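Hypothetical protein Ta0583 (Thermoplasma acidophilum, PDB 2FSJ) polymerizes in the presence of nucleoside triphosphates, optimally ATP, into bundles of helical filaments, as an archaeal homolog of actin. Local coordinates at residues 94-99 / 137-142; 193-198 / 312-317. One frame throughout, in Å; residues are numbered along the deposited sequence.

In the fold
Contact 1 and contact 2 fall one in each half of this actin homolog. Contact 1 closes first along the sequence, joining the loop ahead of helix 101-111 to helix 133-144 on the seven-stranded sheet. Contact 2 opens only afterwards and spans 113 residues, bringing strand 191-197 of the four-stranded sheet against the chain that follows helix 307-310. Their centres lie 28 Å apart, on opposite sides of the chain's centre, and the nearest atoms are about 12 Å apart. Each contact joins parts of its own domain, in the two-domain architecture that actin-like proteins build around a nucleotide cleft. Contact 2 lies close to ATP-binding Gly306; contact 1 is more distant, about 8 Å separating the Leu95 and Thr33 side chains.

Contact 1. Residues 94-99 / 137-142; sequences RLASKE and VKAAKE
Ala96 and Ala139 meet methyl to methyl, with the CB atoms of the two residues only 3.5 Å apart, and this short distance sets the tight part of the contact. The same Ala96 CB rests against the helix backbone, 3.4 Å from Ala139 O, so the loop comes down on the main chain of helix 133-144 with little side chain in between. Ala96 CA and Ala140 CA are accordingly 4.5 Å apart, an approach that the small alanines permit. Deeper in, Leu95 CB lies 4.0 Å from Ala140 CB. The Leu95 side chain (chi1 -63°, CG anti to the carbonyl carbon) touches Met168 of strand 158-170, while Ala140 touches Leu166 of that strand; loop and helix thus pack on one face of the large sheet of the N-terminal actin-like domain. A type I beta turn from Arg94 to Ser97 presents the two loop residues. Arg94 O accepts both Ser97 N and Ser97 OG, the hydroxyl lying in the carbonyl plane at 2.6 Å from Arg94 O, which braces the turn from within. Between the segments the contact is purely apolar and van der Waals. On its outer side the exposed Lys138 and Glu142 do not touch the loop segment; they form a salt bridge along the helix, Lys138 NZ 2.7 Å from Glu142 OE2, which uses its syn lone pair. Arg94, the first residue of the turn, makes a salt bridge with Glu136.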
ATOM      1  N   ARG A  94       1.816  -2.666   8.887  1.00 12.21           N
ATOM      2  CA  ARG A  94       1.764  -3.459  10.117  1.00 12.25           C
ATOM      3  C   ARG A  94       2.831  -4.534  10.097  1.00 13.42           C
ATOM      4  O   ARG A  94       2.528  -5.736  10.075  1.00 10.45           O
ATOM      5  CB  ARG A  94       0.398  -4.106  10.323  1.00 11.76           C
ATOM      6  CG  ARG A  94      -0.753  -3.080  10.356  1.00 17.45           C
ATOM      7  CD  ARG A  94      -0.717  -2.164  11.567  1.00 21.92           C
ATOM      8  NE  ARG A  94      -0.749  -2.945  12.809  1.00 29.70           N
ATOM      9  CZ  ARG A  94      -1.854  -3.347  13.458  1.00 33.42           C
ATOM     10  NH1 ARG A  94      -3.087  -3.033  13.013  1.00 30.26           N
ATOM     11  NH2 ARG A  94      -1.722  -4.057  14.579  1.00 35.65           N
ATOM     12  N   LEU A  95       4.079  -4.089  10.095  1.00 14.49           N
ATOM     13  CA  LEU A  95       5.199  -4.975   9.829  1.00 14.92           C
ATOM     14  C   LEU A  95       5.486  -5.965  10.964  1.00 16.09           C
ATOM     15  O   LEU A  95       6.089  -7.007  10.715  1.00 16.47           O
ATOM     16  CB  LEU A  95       6.455  -4.169   9.551  1.00 15.27           C
ATOM     17  CG  LEU A  95       6.560  -3.221   8.353  1.00 17.68           C
ATOM     18  CD1 LEU A  95       7.999  -2.616   8.303  1.00 17.06           C
ATOM     19  CD2 LEU A  95       6.271  -3.893   7.068  1.00 19.27           C
ATOM     20  N   ALA A  96       5.035  -5.668  12.187  1.00 16.38           N
ATOM     21  CA  ALA A  96       5.212  -6.591  13.319  1.00 17.07           C
ATOM     22  C   ALA A  96       4.117  -7.628  13.456  1.00 16.80           C
ATOM     23  O   ALA A  96       4.200  -8.480  14.321  1.00 17.48           O
ATOM     24  CB  ALA A  96       5.321  -5.785  14.611  1.00 17.73           C
ATOM     25  N   SER A  97       3.071  -7.539  12.639  1.00 16.08           N
ATOM     26  CA  SER A  97       1.909  -8.379  12.764  1.00 15.13           C
ATOM     27  C   SER A  97       2.151  -9.775  12.220  1.00 15.67           C
ATOM     28  O   SER A  97       3.024 -10.008  11.352  1.00 13.43           O
ATOM     29  CB  SER A  97       0.682  -7.728  12.063  1.00 16.21           C
ATOM     30  OG  SER A  97       0.863  -7.620  10.662  1.00 14.42           O
ATOM     31  N   LYS A  98       1.400 -10.723  12.759  1.00 16.31           N
ATOM     32  CA  LYS A  98       1.427 -12.093  12.253  1.00 17.37           C
ATOM     33  C   LYS A  98       1.027 -12.168  10.782  1.00 16.92           C
ATOM     34  O   LYS A  98       1.591 -12.951  10.003  1.00 15.55           O
ATOM     35  CB  LYS A  98       0.511 -13.003  13.091  1.00 18.58           C
ATOM     36  N   GLU A  99       0.087 -11.329  10.392  1.00 16.74           N
ATOM     37  CA  GLU A  99      -0.422 -11.329   9.031  1.00 17.27           C
ATOM     38  C   GLU A  99       0.602 -10.857   8.002  1.00 15.96           C
ATOM     39  O   GLU A  99       0.615 -11.338   6.883  1.00 17.74           O
ATOM     40  CB  GLU A  99      -1.674 -10.484   8.946  1.00 18.51           C
ATOM     41  CG  GLU A  99      -2.857 -11.015   9.720  1.00 21.50           C
ATOM     42  CD  GLU A  99      -2.944 -10.507  11.162  1.00 28.32           C
ATOM     43  OE1 GLU A  99      -2.001  -9.871  11.691  1.00 30.03           O
ATOM     44  OE2 GLU A  99      -3.991 -10.771  11.792  1.00 36.21           O
ATOM     45  N   VAL A 137       6.770   1.420  14.698  1.00 13.94           N
ATOM     46  CA  VAL A 137       8.225   1.363  14.439  1.00 14.17           C
ATOM     47  C   VAL A 137       8.910   0.507  15.522  1.00 15.03           C
ATOM     48  O   VAL A 137       9.682  -0.404  15.193  1.00 14.68           O
ATOM     49  CB  VAL A 137       8.899   2.744  14.317  1.00 15.29           C
ATOM     50  CG1 VAL A 137      10.417   2.615  14.323  1.00 16.56           C
ATOM     51  CG2 VAL A 137       8.478   3.474  13.048  1.00 15.11           C
ATOM     52  N   LYS A 138       8.593   0.760  16.794  1.00 15.06           N
ATOM     53  CA  LYS A 138       9.144  -0.009  17.900  1.00 15.54           C
ATOM     54  C   LYS A 138       8.820  -1.510  17.724  1.00 15.00           C
ATOM     55  O   LYS A 138       9.743  -2.353  17.766  1.00 15.20           O
ATOM     56  CB  LYS A 138       8.604   0.513  19.238  1.00 15.45           C
ATOM     57  CG  LYS A 138       9.051  -0.307  20.459  1.00 17.95           C
ATOM     58  CD  LYS A 138       8.480   0.217  21.764  1.00 19.59           C
ATOM     59  CE  LYS A 138       9.137  -0.471  23.004  1.00 22.96           C
ATOM     60  NZ  LYS A 138       8.607  -1.804  23.219  1.00 27.00           N
ATOM     61  N   ALA A 139       7.555  -1.833  17.466  1.00 13.99           N
ATOM     62  CA  ALA A 139       7.122  -3.228  17.268  1.00 14.35           C
ATOM     63  C   ALA A 139       7.855  -3.917  16.106  1.00 14.57           C
ATOM     64  O   ALA A 139       8.217  -5.094  16.214  1.00 12.03           O
ATOM     65  CB  ALA A 139       5.620  -3.335  17.075  1.00 14.82           C
ATOM     66  N   ALA A 140       8.029  -3.176  15.004  1.00 13.75           N
ATOM     67  CA  ALA A 140       8.652  -3.693  13.778  1.00 14.11           C
ATOM     68  C   ALA A 140      10.122  -4.008  14.019  1.00 13.76           C
ATOM     69  O   ALA A 140      10.640  -5.081  13.631  1.00 14.28           O
ATOM     70  CB  ALA A 140       8.520  -2.719  12.655  1.00 13.20           C
ATOM     71  N   LYS A 141      10.795  -3.099  14.681  1.00 14.53           N
ATOM     72  CA  LYS A 141      12.197  -3.290  15.024  1.00 16.00           C
ATOM     73  C   LYS A 141      12.337  -4.518  15.932  1.00 16.99           C
ATOM     74  O   LYS A 141      13.229  -5.354  15.731  1.00 16.35           O
ATOM     75  CB  LYS A 141      12.764  -2.020  15.653  1.00 17.36           C
ATOM     76  CG  LYS A 141      13.162  -1.001  14.653  1.00 20.25           C
ATOM     77  CD  LYS A 141      13.514   0.340  15.287  1.00 25.19           C
ATOM     78  CE  LYS A 141      14.108   1.258  14.256  1.00 29.19           C
ATOM     79  NZ  LYS A 141      15.048   2.241  14.870  1.00 34.83           N
ATOM     80  N   GLU A 142      11.452  -4.657  16.909  1.00 17.39           N
ATOM     81  CA  GLU A 142      11.529  -5.793  17.814  1.00 18.70           C
ATOM     82  C   GLU A 142      11.279  -7.125  17.097  1.00 19.12           C
ATOM     83  O   GLU A 142      11.886  -8.142  17.429  1.00 19.09           O
ATOM     84  CB  GLU A 142      10.562  -5.590  18.997  1.00 19.32           C
ATOM     85  CG  GLU A 142      11.096  -4.498  19.924  1.00 21.24           C
ATOM     86  CD  GLU A 142      10.096  -4.003  20.962  1.00 24.88           C
ATOM     87  OE1 GLU A 142       9.019  -4.619  21.096  1.00 28.36           O
ATOM     88  OE2 GLU A 142      10.426  -3.013  21.656  1.00 27.80           O
TER

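Contact 2. Residues 193-198 / 312-317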
ATOM      1  N   VAL A 193       0.205  18.162   0.624  1.00 12.79           N
ATOM      2  CA  VAL A 193      -0.793  17.287   1.184  1.00 12.35           C
ATOM      3  C   VAL A 193      -0.857  16.022   0.336  1.00 11.73           C
ATOM      4  O   VAL A 193      -1.229  16.044  -0.853  1.00 10.70           O
ATOM      5  CB  VAL A 193      -2.204  17.976   1.323  1.00 11.65           C
ATOM      6  CG1 VAL A 193      -3.204  16.990   1.953  1.00 12.50           C
ATOM      7  CG2 VAL A 193      -2.123  19.218   2.164  1.00 14.00           C
ATOM      8  N   VAL A 194      -0.481  14.903   0.948  1.00 10.45           N
ATOM      9  CA  VAL A 194      -0.476  13.608   0.284  1.00 11.47           C
ATOM     10  C   VAL A 194      -1.730  12.862   0.696  1.00 11.59           C
ATOM     11  O   VAL A 194      -1.945  12.649   1.888  1.00 11.30           O
ATOM     12  CB  VAL A 194       0.769  12.753   0.692  1.00 10.99           C
ATOM     13  CG1 VAL A 194       0.715  11.394   0.006  1.00 13.24           C
ATOM     14  CG2 VAL A 194       2.098  13.516   0.284  1.00 13.92           C
ATOM     15  N   ILE A 195      -2.563  12.512  -0.280  1.00 12.06           N
ATOM     16  CA  ILE A 195      -3.862  11.887  -0.058  1.00 12.28           C
ATOM     17  C   ILE A 195      -3.793  10.462  -0.633  1.00 13.41           C
ATOM     18  O   ILE A 195      -3.750  10.264  -1.853  1.00 14.39           O
ATOM     19  CB  ILE A 195      -4.966  12.718  -0.725  1.00 12.84           C
ATOM     20  CG1 ILE A 195      -4.976  14.154  -0.175  1.00 13.18           C
ATOM     21  CG2 ILE A 195      -6.334  12.044  -0.502  1.00 14.72           C
ATOM     22  CD1 ILE A 195      -5.738  15.136  -1.047  1.00 15.08           C
ATOM     23  N   ASP A 196      -3.691   9.469   0.245  1.00 12.94           N
ATOM     24  CA  ASP A 196      -3.463   8.070  -0.162  1.00 14.16           C
ATOM     25  C   ASP A 196      -4.758   7.283   0.000  1.00 14.13           C
ATOM     26  O   ASP A 196      -5.131   6.940   1.104  1.00 13.56           O
ATOM     27  CB  ASP A 196      -2.393   7.525   0.746  1.00 14.20           C
ATOM     28  CG  ASP A 196      -1.853   6.184   0.316  1.00 19.88           C
ATOM     29  OD1 ASP A 196      -2.468   5.489  -0.523  1.00 26.11           O
ATOM     30  OD2 ASP A 196      -0.786   5.756   0.812  1.00 24.21           O
ATOM     31  N   VAL A 197      -5.457   7.033  -1.097  1.00 15.59           N
ATOM     32  CA  VAL A 197      -6.750   6.386  -1.044  1.00 16.62           C
ATOM     33  C   VAL A 197      -6.498   4.891  -1.210  1.00 17.37           C
ATOM     34  O   VAL A 197      -6.109   4.429  -2.297  1.00 19.80           O
ATOM     35  CB  VAL A 197      -7.735   6.848  -2.176  1.00 16.78           C
ATOM     36  CG1 VAL A 197      -9.083   6.202  -1.944  1.00 16.77           C
ATOM     37  CG2 VAL A 197      -7.927   8.345  -2.152  1.00 19.06           C
ATOM     38  N   GLY A 198      -6.630   4.169  -0.127  1.00 17.25           N
ATOM     39  CA  GLY A 198      -6.526   2.720  -0.175  1.00 18.49           C
ATOM     40  C   GLY A 198      -7.907   2.059  -0.182  1.00 18.48           C
ATOM     41  O   GLY A 198      -8.934   2.731  -0.347  1.00 16.78           O
ATOM     42  N   ASP A 312      -8.206  13.072  -9.612  1.00 21.54           N
ATOM     43  CA  ASP A 312      -8.421  14.353 -10.269  1.00 22.96           C
ATOM     44  C   ASP A 312      -9.408  15.222  -9.527  1.00 22.27           C
ATOM     45  O   ASP A 312      -9.295  16.441  -9.559  1.00 22.04           O
ATOM     46  CB  ASP A 312      -8.916  14.186 -11.700  1.00 23.15           C
ATOM     47  CG  ASP A 312      -7.804  13.769 -12.672  1.00 25.58           C
ATOM     48  OD1 ASP A 312      -6.621  13.821 -12.297  1.00 28.64           O
ATOM     49  OD2 ASP A 312      -8.056  13.388 -13.840  1.00 34.39           O
ATOM     50  N   ARG A 313     -10.384  14.591  -8.884  1.00 21.13           N
ATOM     51  CA  ARG A 313     -11.369  15.302  -8.109  1.00 20.84           C
ATOM     52  C   ARG A 313     -10.776  16.068  -6.949  1.00 20.54           C
ATOM     53  O   ARG A 313     -11.446  16.957  -6.441  1.00 21.23           O
ATOM     54  CB  ARG A 313     -12.421  14.359  -7.521  1.00 21.60           C
ATOM     55  CG  ARG A 313     -13.367  13.752  -8.494  1.00 23.99           C
ATOM     56  CD  ARG A 313     -14.364  14.770  -9.100  1.00 27.02           C
ATOM     57  NE  ARG A 313     -14.939  15.696  -8.116  1.00 32.99           N
ATOM     58  CZ  ARG A 313     -15.741  15.346  -7.112  1.00 34.28           C
ATOM     59  NH1 ARG A 313     -16.109  14.093  -6.934  1.00 38.01           N
ATOM     60  NH2 ARG A 313     -16.187  16.260  -6.289  1.00 36.57           N
ATOM     61  N   PHE A 314      -9.576  15.729  -6.474  1.00 19.16           N
ATOM     62  CA  PHE A 314      -9.057  16.408  -5.286  1.00 19.50           C
ATOM     63  C   PHE A 314      -8.561  17.837  -5.565  1.00 19.70           C
ATOM     64  O   PHE A 314      -8.363  18.617  -4.667  1.00 17.89           O
ATOM     65  CB  PHE A 314      -7.955  15.572  -4.587  1.00 18.35           C
ATOM     66  CG  PHE A 314      -8.394  14.225  -4.137  1.00 17.79           C
ATOM     67  CD1 PHE A 314      -9.646  14.007  -3.582  1.00 21.70           C
ATOM     68  CD2 PHE A 314      -7.536  13.148  -4.259  1.00 21.60           C
ATOM     69  CE1 PHE A 314     -10.016  12.721  -3.159  1.00 21.72           C
ATOM     70  CE2 PHE A 314      -7.903  11.908  -3.843  1.00 22.42           C
ATOM     71  CZ  PHE A 314      -9.140  11.687  -3.320  1.00 20.14           C
ATOM     72  N   GLU A 315      -8.393  18.183  -6.836  1.00 21.76           N
ATOM     73  CA  GLU A 315      -7.965  19.531  -7.197  1.00 22.72           C
ATOM     74  C   GLU A 315      -8.850  20.612  -6.625  1.00 21.75           C
ATOM     75  O   GLU A 315      -8.394  21.690  -6.344  1.00 21.00           O
ATOM     76  CB  GLU A 315      -7.944  19.711  -8.696  1.00 24.74           C
ATOM     77  CG  GLU A 315      -7.292  21.030  -9.070  1.00 26.64           C
ATOM     78  CD  GLU A 315      -6.684  21.021 -10.445  1.00 31.69           C
ATOM     79  OE1 GLU A 315      -6.931  20.073 -11.260  1.00 35.67           O
ATOM     80  OE2 GLU A 315      -5.968  22.001 -10.708  1.00 33.47           O
ATOM     81  N   GLU A 316     -10.118  20.298  -6.404  1.00 21.71           N
ATOM     82  CA  GLU A 316     -11.038  21.291  -5.914  1.00 21.98           C
ATOM     83  C   GLU A 316     -10.708  21.736  -4.482  1.00 20.74           C
ATOM     84  O   GLU A 316     -11.102  22.831  -4.078  1.00 19.89           O
ATOM     85  CB  GLU A 316     -12.481  20.817  -6.090  1.00 23.14           C
ATOM     86  CG  GLU A 316     -13.007  19.884  -5.034  1.00 27.13           C
ATOM     87  CD  GLU A 316     -14.473  19.503  -5.302  1.00 33.55           C
ATOM     88  OE1 GLU A 316     -14.768  19.004  -6.417  1.00 36.95           O
ATOM     89  OE2 GLU A 316     -15.308  19.711  -4.397  1.00 37.19           O
ATOM     90  N   ILE A 317      -9.961  20.937  -3.730  1.00 18.89           N
ATOM     91  CA  ILE A 317      -9.515  21.378  -2.406  1.00 18.32           C
ATOM     92  C   ILE A 317      -8.622  22.634  -2.544  1.00 18.78           C
ATOM     93  O   ILE A 317      -8.709  23.559  -1.745  1.00 19.48           O
ATOM     94  CB  ILE A 317      -8.765  20.218  -1.609  1.00 18.33           C
ATOM     95  CG1 ILE A 317      -9.653  18.983  -1.409  1.00 18.55           C
ATOM     96  CG2 ILE A 317      -8.248  20.720  -0.282  1.00 18.63           C
ATOM     97  CD1 ILE A 317      -8.908  17.722  -1.203  1.00 20.01           C
TER
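Ile195 and Phe314 form the centre of this buried contact, the aliphatic chain lying obliquely across the ring. Phe314 has CG anti to its carbonyl carbon (chi1 -59°), which carries the ring toward the strand. Ile195 CG2, anti to its backbone N, stands over one ring face in a CH-pi contact, 4.1 Å from the Phe314 centroid and 28° off the normal. The other branch extends to Ile317, where the two CD1 atoms of Ile195 and Ile317 meet tip to tip at 4.1 Å. Val197 comes to the ring at its edge, its CG2 3.7 Å from Phe314 CZ. Face and edge are thus engaged by residues two apart on one side of the strand. An alanine in place of Phe314 would probably open a gap beside Ile195 and Val197, leaving their CG2 methyls without the ring they pack against. Outside this apolar centre, Arg313 NH2 makes a salt-bridge hydrogen bond of 3.1 Å to Glu316 OE1, in the guanidinium plane but from above the carboxylate, and Arg313 also pairs with Glu276. Val197 lies near the ATP-binding Gly306. Ile195 touches Ile286 and Phe314 touches Ile283, both on helix 268-290, while strand 191-197 runs between strands 202-208 and 297-303.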